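Local coordinates for endoglucanase (Uncultured bacterium, PDB 3X17), which probably hydrolyses internal beta-1,4-glucosidic bonds of cellulose, as a family 9 glycoside hydrolase with an N-terminal Ig-like domain, at residues Ser73-Val78 against Ser420-Pro425; Val424-Gly429 against Lys437-Lys442; Ser430-Ser435 against Asn512-Thr517. One frame throughout, in Å; residues are numbered along the deposited sequence.

In the fold
The three contacts follow one loop, the connection between helices 396-418 and 435-452 of the (alpha/alpha)6 barrel. Interaction 1 is where its start meets the Ig-like domain at the end of strand 63-74. Interaction 2, whose centre lies about 11 Å away, shares Val424 and Pro425 with it and packs the middle of the loop on helix 435-452. Interaction 3, centred about 12 Å from interaction 2, ties the last part, Ser430-Ser435, to the distant loop Asn512-Thr517. Val78 and Ile426 both touch the Phe431 ring, linking all three. One connection thus joins the Ig-like domain, a barrel helix and a second barrel loop.

Interaction 1: residues Ser73-Val78 against Ser420-Pro425; sequences SEDRLV and SGYGVP
Asp75 reaches across to the backbone of Gly421, and its side chain carries the hydrogen bonding of this contact. Its CB points at the turn Ser420-Gly423, and with CG anti to the backbone N (chi1 -177°) the carboxylate is carried over to the amide of Gly421. Asp75 CG lies 3.4 Å from Gly421 N. Beyond it Asp75 OD1 accepts the hydrogen bond from Gly421 N, 2.8 Å long and nearly straight at 166°, although the N-H arrives from above the carboxylate plane, 70° out of it. The other oxygen, Asp75 OD2, comes to 3.8 Å from Tyr422 CD2, the two side chains crossing at about a right angle. OD2 also bonds to Ser79 OG. A water 2.7 Å from Asp75 OD2 donates one hydrogen to it. That water gives its other hydrogen to Ser420 OG and accepts from Tyr422 N, so both carboxylate oxygens are tied, directly or through water, to successive amides of the turn. The closeness leaves no space for a side chain at Gly421: a CB there would run into Asp75 CB.

Beside these polar groups, Val78 turns CG2 to Ser420 OG at 3.7 Å. The same hydroxyl, Ser420 OG, donates to Val424 O at 2.7 Å, a bond that spans the turn and ties its first residue to the one just after it. Tyr422 OH goes on to bond Asp81 OD2, so the tyrosine reaches the Ig-like domain by its far end as well.

Two type I beta turns therefore face each other, Asp75-Val78 leaving strand 63-74 and Ser420-Gly423 following helix 396-418. One direct carboxylate-to-amide bond and one bridging water join the N-terminal Ig-like domain to the (alpha/alpha)6 catalytic barrel, the two-domain architecture of many family 9 endoglucanases.

Interaction 2: residues Val424-Gly429 against Lys437-Lys442; sequences VPILAG and KEALAK
Lys442 lays its aliphatic chain along the ring of Pro425, the two side chains sliding past each other in opposite directions. Pro425 CG is 3.8 Å from Lys442 CD and almost as near Lys442 CB, so both methylenes lie against it before the chain reaches its charge. With CG beside the backbone N (chi1 -73°) and everything beyond it extended, the lysine runs out from the helix toward the loop and delivers NZ to the carbonyl oxygen of Pro425. That hydrogen bond, Lys442 NZ to Pro425 O, is 2.8 Å long, and the ammonium sits nearly along the C=O axis, the angle at the oxygen being 160°. Pro425 is the centre of an inverse gamma turn, and the carbonyl of this central residue is the one the lysine meets. One helical turn back, Glu438 OE2 forms a salt bridge with Lys442 NZ at 3.5 Å, so NZ has two oxygen partners, Pro425 O and Glu438 OE2. Shortened to an alanine here, the side chain would probably leave the Pro425 carbonyl without its donor and Glu438 without its charge partner, and lose the packing of CD on Pro425 CG.

Earlier on the helix, at Ala439, the contact turns apolar. Ala439 presents its small CB to three loop residues: Val424 CG2 stands 4.1 Å from it, Pro425 CD and Ile426 CD1 a little farther. Ile426 CD1 also comes to 4.0 Å from Ala439 N, while Ile426 CG1 passes near the Glu438 carboxylate. Gln465 of helix 456-469 and Val413 of helix 396-418 pack against Pro425 from outside the pair.

Here an inter-helix loop of the (alpha/alpha)6 barrel folds back on the helix it leads into: Val424, Pro425 and Ile426 meet the helix at the small side chain of Ala439, and a lysine bonds to a loop carbonyl.

Interaction 3: residues Ser430-Ser435 against Asn512-Thr517; sequences SFHWGS and NDHPQT
Phe431 and Asp513 join the two loops through the backbone: Asp513 N donates to Phe431 O at 2.6 Å, nearly straight at 171°, and the CA atoms of His432 and Asn512 come within 4.6 Å. Neither segment forms regular strand here. The first passes through a type II turn, His432 to Ser435, with Gly434 as N-cap of helix 435-452.

The Asp513 side chain returns the bond. Asp513 OD2 accepts from Phe431 N at 2.9 Å, approached on the anti side and 30° out of the carboxylate plane. The same oxygen, Asp513 OD2, lies in the plane of the Phe431 ring at its edge, 3.3 Å from Phe431 CB. Gly429 N adds a weak bond to OD2, while OD1 is held by Gly525 N. Asn512 closes an Asx turn, its OD1 taking His514 N at 2.7 Å. With CG anti to the backbone N, its amide is carried beside the backbone of Trp433, Asn512 ND2 lying 3.6 Å from Trp433 N; ND2 donates to Glu537 O. At the exposed rim the imidazoles of His432 and His514 lie side by side, rim to rim, with planes 14° apart. Gln516, held through NE2 by Tyr536 OH, brings OE1 to 3.7 Å from Trp433 CZ3, the two side chains crossing at about a right angle.

Thus the end of the connection from helix 396-418, just ahead of helix 435-452, is fastened to the long loop between helices 494-499 and 543-558, with Ser435 OG adding a bond to Pro511 O at the helix start.

Interaction 1: residues Ser73-Val78 against Ser420-Pro425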
# COMPACT_ATOMS: atom_id res chain seq x y z
N SER A 73 -14.00 -21.29 17.13
CA SER A 73 -12.84 -21.73 16.36
C SER A 73 -11.57 -21.19 17.02
O SER A 73 -11.52 -20.03 17.45
CB SER A 73 -12.90 -21.15 14.94
OG SER A 73 -13.51 -22.08 14.06
N GLU A 74 -10.54 -22.03 17.05
CA GLU A 74 -9.25 -21.62 17.58
C GLU A 74 -8.29 -21.21 16.46
O GLU A 74 -7.92 -22.03 15.62
CB GLU A 74 -8.64 -22.74 18.43
CG GLU A 74 -7.82 -22.21 19.61
CD GLU A 74 -6.97 -23.28 20.27
OE1 GLU A 74 -7.55 -24.30 20.73
OE2 GLU A 74 -5.72 -23.11 20.33
N ASP A 75 -7.90 -19.96 16.43
CA ASP A 75 -7.05 -19.43 15.39
C ASP A 75 -5.62 -19.90 15.56
O ASP A 75 -4.74 -19.12 15.80
CB ASP A 75 -7.11 -17.93 15.40
CG ASP A 75 -6.31 -17.31 14.30
OD1 ASP A 75 -6.17 -17.94 13.27
OD2 ASP A 75 -5.82 -16.21 14.49
N ARG A 76 -5.42 -21.19 15.39
CA ARG A 76 -4.27 -21.91 15.92
C ARG A 76 -2.97 -21.55 15.17
O ARG A 76 -1.87 -21.66 15.72
CB ARG A 76 -4.52 -23.41 15.82
CG ARG A 76 -3.89 -24.25 16.90
CD ARG A 76 -4.26 -25.73 16.68
NE ARG A 76 -4.05 -26.14 15.29
CZ ARG A 76 -5.02 -26.29 14.39
NH1 ARG A 76 -6.29 -26.09 14.73
NH2 ARG A 76 -4.72 -26.64 13.14
N LEU A 77 -3.12 -21.12 13.92
CA LEU A 77 -1.97 -20.90 13.06
C LEU A 77 -1.51 -19.45 13.03
O LEU A 77 -0.54 -19.12 12.34
CB LEU A 77 -2.27 -21.40 11.66
CG LEU A 77 -2.33 -22.93 11.58
CD1 LEU A 77 -2.34 -23.36 10.12
CD2 LEU A 77 -1.13 -23.57 12.33
N VAL A 78 -2.22 -18.59 13.72
CA VAL A 78 -1.96 -17.17 13.66
C VAL A 78 -1.99 -16.45 14.97
O VAL A 78 -0.98 -16.15 15.49
CB VAL A 78 -2.93 -16.44 12.69
CG1 VAL A 78 -2.44 -15.07 12.38
CG2 VAL A 78 -3.11 -17.19 11.45
N SER A 420 -6.93 -18.62 8.68
CA SER A 420 -6.64 -17.45 9.50
C SER A 420 -7.89 -16.85 10.10
O SER A 420 -8.70 -16.25 9.41
CB SER A 420 -5.89 -16.39 8.69
OG SER A 420 -5.60 -15.25 9.49
N GLY A 421 -8.01 -16.95 11.41
CA GLY A 421 -9.25 -16.56 12.05
C GLY A 421 -9.62 -15.12 11.75
O GLY A 421 -10.77 -14.82 11.52
N TYR A 422 -8.63 -14.22 11.72
CA TYR A 422 -8.94 -12.81 11.49
C TYR A 422 -9.01 -12.38 10.02
O TYR A 422 -9.17 -11.19 9.74
CB TYR A 422 -7.97 -11.91 12.24
CG TYR A 422 -8.18 -11.92 13.72
CD1 TYR A 422 -9.17 -11.12 14.32
CD2 TYR A 422 -7.40 -12.72 14.54
CE1 TYR A 422 -9.34 -11.09 15.67
CE2 TYR A 422 -7.59 -12.73 15.92
CZ TYR A 422 -8.57 -11.92 16.48
OH TYR A 422 -8.68 -11.83 17.85
N GLY A 423 -8.78 -13.31 9.09
CA GLY A 423 -8.76 -12.94 7.68
C GLY A 423 -7.39 -12.66 7.09
O GLY A 423 -7.18 -12.88 5.91
N VAL A 424 -6.44 -12.21 7.91
CA VAL A 424 -5.14 -11.75 7.39
C VAL A 424 -4.36 -12.94 6.87
O VAL A 424 -4.22 -13.94 7.56
CB VAL A 424 -4.31 -10.98 8.46
CG1 VAL A 424 -4.09 -11.82 9.71
CG2 VAL A 424 -2.95 -10.56 7.88
N PRO A 425 -3.96 -12.89 5.59
CA PRO A 425 -3.35 -14.06 4.93
C PRO A 425 -1.88 -14.22 5.26
O PRO A 425 -1.06 -14.46 4.37
CB PRO A 425 -3.56 -13.78 3.43
CG PRO A 425 -3.81 -12.30 3.34
CD PRO A 425 -4.04 -11.73 4.69
O HOH W 1 -5.98 -14.67 12.30

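Interaction 2: residues Val424-Gly429 against Lys437-Lys442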
# COMPACT_ATOMS: atom_id res chain seq x y z
N VAL A 424 -6.44 -12.21 7.91
CA VAL A 424 -5.14 -11.75 7.39
C VAL A 424 -4.36 -12.94 6.87
O VAL A 424 -4.22 -13.94 7.56
CB VAL A 424 -4.31 -10.98 8.46
CG1 VAL A 424 -4.09 -11.82 9.71
CG2 VAL A 424 -2.95 -10.56 7.88
N PRO A 425 -3.96 -12.89 5.59
CA PRO A 425 -3.35 -14.06 4.93
C PRO A 425 -1.88 -14.22 5.26
O PRO A 425 -1.06 -14.46 4.37
CB PRO A 425 -3.56 -13.78 3.43
CG PRO A 425 -3.81 -12.30 3.34
CD PRO A 425 -4.04 -11.73 4.69
N ILE A 426 -1.58 -14.21 6.56
CA ILE A 426 -0.21 -14.26 7.02
C ILE A 426 -0.16 -15.14 8.26
O ILE A 426 -0.91 -14.93 9.21
CB ILE A 426 0.33 -12.84 7.35
CG1 ILE A 426 0.18 -11.93 6.11
CG2 ILE A 426 1.78 -12.92 7.77
CD1 ILE A 426 0.39 -10.43 6.39
N LEU A 427 0.70 -16.15 8.25
CA LEU A 427 0.79 -17.05 9.41
C LEU A 427 1.82 -16.56 10.42
O LEU A 427 2.80 -15.88 10.06
CB LEU A 427 1.12 -18.47 8.96
CG LEU A 427 0.19 -19.14 7.93
CD1 LEU A 427 0.73 -20.51 7.56
CD2 LEU A 427 -1.23 -19.25 8.48
N ALA A 428 1.59 -16.92 11.68
CA ALA A 428 2.57 -16.75 12.74
C ALA A 428 3.97 -17.23 12.33
O ALA A 428 4.12 -18.29 11.72
CB ALA A 428 2.11 -17.49 14.02
N GLY A 429 4.98 -16.44 12.67
CA GLY A 429 6.33 -16.70 12.19
C GLY A 429 6.62 -15.97 10.89
O GLY A 429 7.78 -15.86 10.48
N LYS A 437 0.93 -3.96 4.66
CA LYS A 437 1.03 -3.74 3.23
C LYS A 437 0.93 -5.08 2.48
O LYS A 437 0.22 -5.21 1.46
CB LYS A 437 2.35 -3.03 2.91
CG LYS A 437 2.61 -2.80 1.41
CD LYS A 437 3.29 -3.99 0.80
CE LYS A 437 4.69 -4.20 1.43
NZ LYS A 437 5.65 -4.76 0.38
N GLU A 438 1.64 -6.07 2.99
CA GLU A 438 1.63 -7.43 2.45
C GLU A 438 0.22 -8.05 2.44
O GLU A 438 -0.17 -8.68 1.44
CB GLU A 438 2.62 -8.31 3.26
CG GLU A 438 2.64 -9.77 2.83
CD GLU A 438 3.66 -10.62 3.60
OE1 GLU A 438 4.69 -10.08 4.08
OE2 GLU A 438 3.46 -11.85 3.66
N ALA A 439 -0.56 -7.81 3.50
CA ALA A 439 -1.97 -8.23 3.53
C ALA A 439 -2.72 -7.61 2.37
O ALA A 439 -3.47 -8.30 1.66
CB ALA A 439 -2.62 -7.82 4.83
N LEU A 440 -2.60 -6.30 2.24
CA LEU A 440 -3.39 -5.60 1.25
C LEU A 440 -2.92 -5.95 -0.16
O LEU A 440 -3.73 -6.06 -1.09
CB LEU A 440 -3.37 -4.10 1.50
CG LEU A 440 -4.30 -3.59 2.61
CD1 LEU A 440 -3.83 -2.19 3.02
CD2 LEU A 440 -5.77 -3.54 2.14
N ALA A 441 -1.61 -6.13 -0.33
CA ALA A 441 -1.04 -6.52 -1.62
C ALA A 441 -1.53 -7.92 -2.01
O ALA A 441 -1.68 -8.21 -3.19
CB ALA A 441 0.49 -6.51 -1.55
N LYS A 442 -1.69 -8.81 -1.02
CA LYS A 442 -2.31 -10.11 -1.26
C LYS A 442 -3.80 -10.00 -1.58
O LYS A 442 -4.33 -10.77 -2.37
CB LYS A 442 -2.10 -11.07 -0.08
CG LYS A 442 -0.69 -11.59 0.04
CD LYS A 442 -0.51 -12.41 1.37
CE LYS A 442 0.81 -13.22 1.32
NZ LYS A 442 0.99 -14.09 2.55

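Interaction 3: residues Ser430-Ser435 against Asn512-Thr517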
# COMPACT_ATOMS: atom_id res chain seq x y z
N SER A 430 5.59 -15.44 10.23
CA SER A 430 5.84 -14.77 8.95
C SER A 430 5.44 -13.30 8.93
O SER A 430 5.31 -12.72 7.85
CB SER A 430 5.17 -15.52 7.78
OG SER A 430 5.92 -16.67 7.43
N PHE A 431 5.19 -12.72 10.10
CA PHE A 431 4.90 -11.28 10.17
C PHE A 431 6.17 -10.46 10.08
O PHE A 431 6.98 -10.46 11.00
CB PHE A 431 4.14 -10.94 11.46
CG PHE A 431 2.70 -11.37 11.44
CD1 PHE A 431 2.36 -12.71 11.65
CD2 PHE A 431 1.70 -10.49 11.05
CE1 PHE A 431 1.03 -13.14 11.56
CE2 PHE A 431 0.35 -10.90 11.00
CZ PHE A 431 0.02 -12.21 11.27
N HIS A 432 6.35 -9.77 8.96
CA HIS A 432 7.53 -8.95 8.74
C HIS A 432 7.17 -7.47 8.77
O HIS A 432 6.00 -7.08 8.76
CB HIS A 432 8.20 -9.30 7.40
CG HIS A 432 8.47 -10.76 7.21
ND1 HIS A 432 7.90 -11.50 6.19
CD2 HIS A 432 9.19 -11.64 7.95
CE1 HIS A 432 8.28 -12.76 6.29
NE2 HIS A 432 9.06 -12.87 7.36
N TRP A 433 8.20 -6.65 8.73
CA TRP A 433 8.06 -5.20 8.62
C TRP A 433 7.21 -4.87 7.39
O TRP A 433 7.57 -5.22 6.29
CB TRP A 433 9.46 -4.65 8.39
CG TRP A 433 9.64 -3.21 8.64
CD1 TRP A 433 8.70 -2.23 8.58
CD2 TRP A 433 10.89 -2.55 8.87
NE1 TRP A 433 9.28 -1.00 8.80
CE2 TRP A 433 10.62 -1.18 8.99
CE3 TRP A 433 12.21 -3.00 8.96
CZ2 TRP A 433 11.63 -0.24 9.26
CZ3 TRP A 433 13.21 -2.07 9.23
CH2 TRP A 433 12.91 -0.70 9.34
N GLY A 434 6.07 -4.21 7.58
CA GLY A 434 5.13 -3.95 6.49
C GLY A 434 4.08 -5.04 6.29
O GLY A 434 3.45 -5.13 5.23
N SER A 435 3.85 -5.86 7.31
CA SER A 435 2.85 -6.89 7.21
C SER A 435 1.47 -6.39 6.75
O SER A 435 0.80 -7.07 5.99
CB SER A 435 2.74 -7.69 8.52
OG SER A 435 2.06 -6.92 9.48
N ASN A 512 4.83 -7.33 13.50
CA ASN A 512 6.15 -7.70 13.00
C ASN A 512 6.77 -8.67 14.00
O ASN A 512 6.83 -8.37 15.21
CB ASN A 512 6.99 -6.42 12.85
CG ASN A 512 8.40 -6.67 12.33
OD1 ASN A 512 8.86 -7.81 12.24
ND2 ASN A 512 9.13 -5.59 12.05
N ASP A 513 7.13 -9.86 13.53
CA ASP A 513 7.73 -10.87 14.37
C ASP A 513 9.19 -10.53 14.71
O ASP A 513 9.77 -11.13 15.62
CB ASP A 513 7.68 -12.25 13.68
CG ASP A 513 6.32 -12.94 13.84
OD1 ASP A 513 5.78 -12.96 14.97
OD2 ASP A 513 5.79 -13.44 12.82
N HIS A 514 9.81 -9.65 13.93
CA HIS A 514 11.26 -9.46 14.02
C HIS A 514 11.61 -8.04 14.41
O HIS A 514 11.95 -7.23 13.55
CB HIS A 514 11.96 -9.85 12.71
CG HIS A 514 11.66 -11.25 12.27
ND1 HIS A 514 10.75 -11.53 11.27
CD2 HIS A 514 12.02 -12.45 12.79
CE1 HIS A 514 10.61 -12.84 11.16
NE2 HIS A 514 11.35 -13.42 12.08
N PRO A 515 11.54 -7.73 15.71
CA PRO A 515 11.73 -6.38 16.23
C PRO A 515 13.13 -5.79 16.02
O PRO A 515 14.10 -6.53 15.97
CB PRO A 515 11.49 -6.55 17.74
CG PRO A 515 11.72 -8.01 18.02
CD PRO A 515 11.32 -8.72 16.77
N GLN A 516 13.20 -4.46 16.07
CA GLN A 516 14.43 -3.70 15.90
C GLN A 516 14.56 -2.72 17.05
O GLN A 516 15.60 -2.10 17.22
CB GLN A 516 14.37 -2.86 14.62
CG GLN A 516 14.14 -3.66 13.38
CD GLN A 516 15.18 -3.38 12.31
OE1 GLN A 516 15.32 -4.16 11.37
NE2 GLN A 516 15.88 -2.25 12.42
N THR A 517 13.46 -2.47 17.74
CA THR A 517 13.44 -1.46 18.75
C THR A 517 12.96 -2.06 20.07
O THR A 517 12.80 -3.27 20.19
CB THR A 517 12.54 -0.26 18.36
OG1 THR A 517 11.17 -0.69 18.35
CG2 THR A 517 12.89 0.24 16.97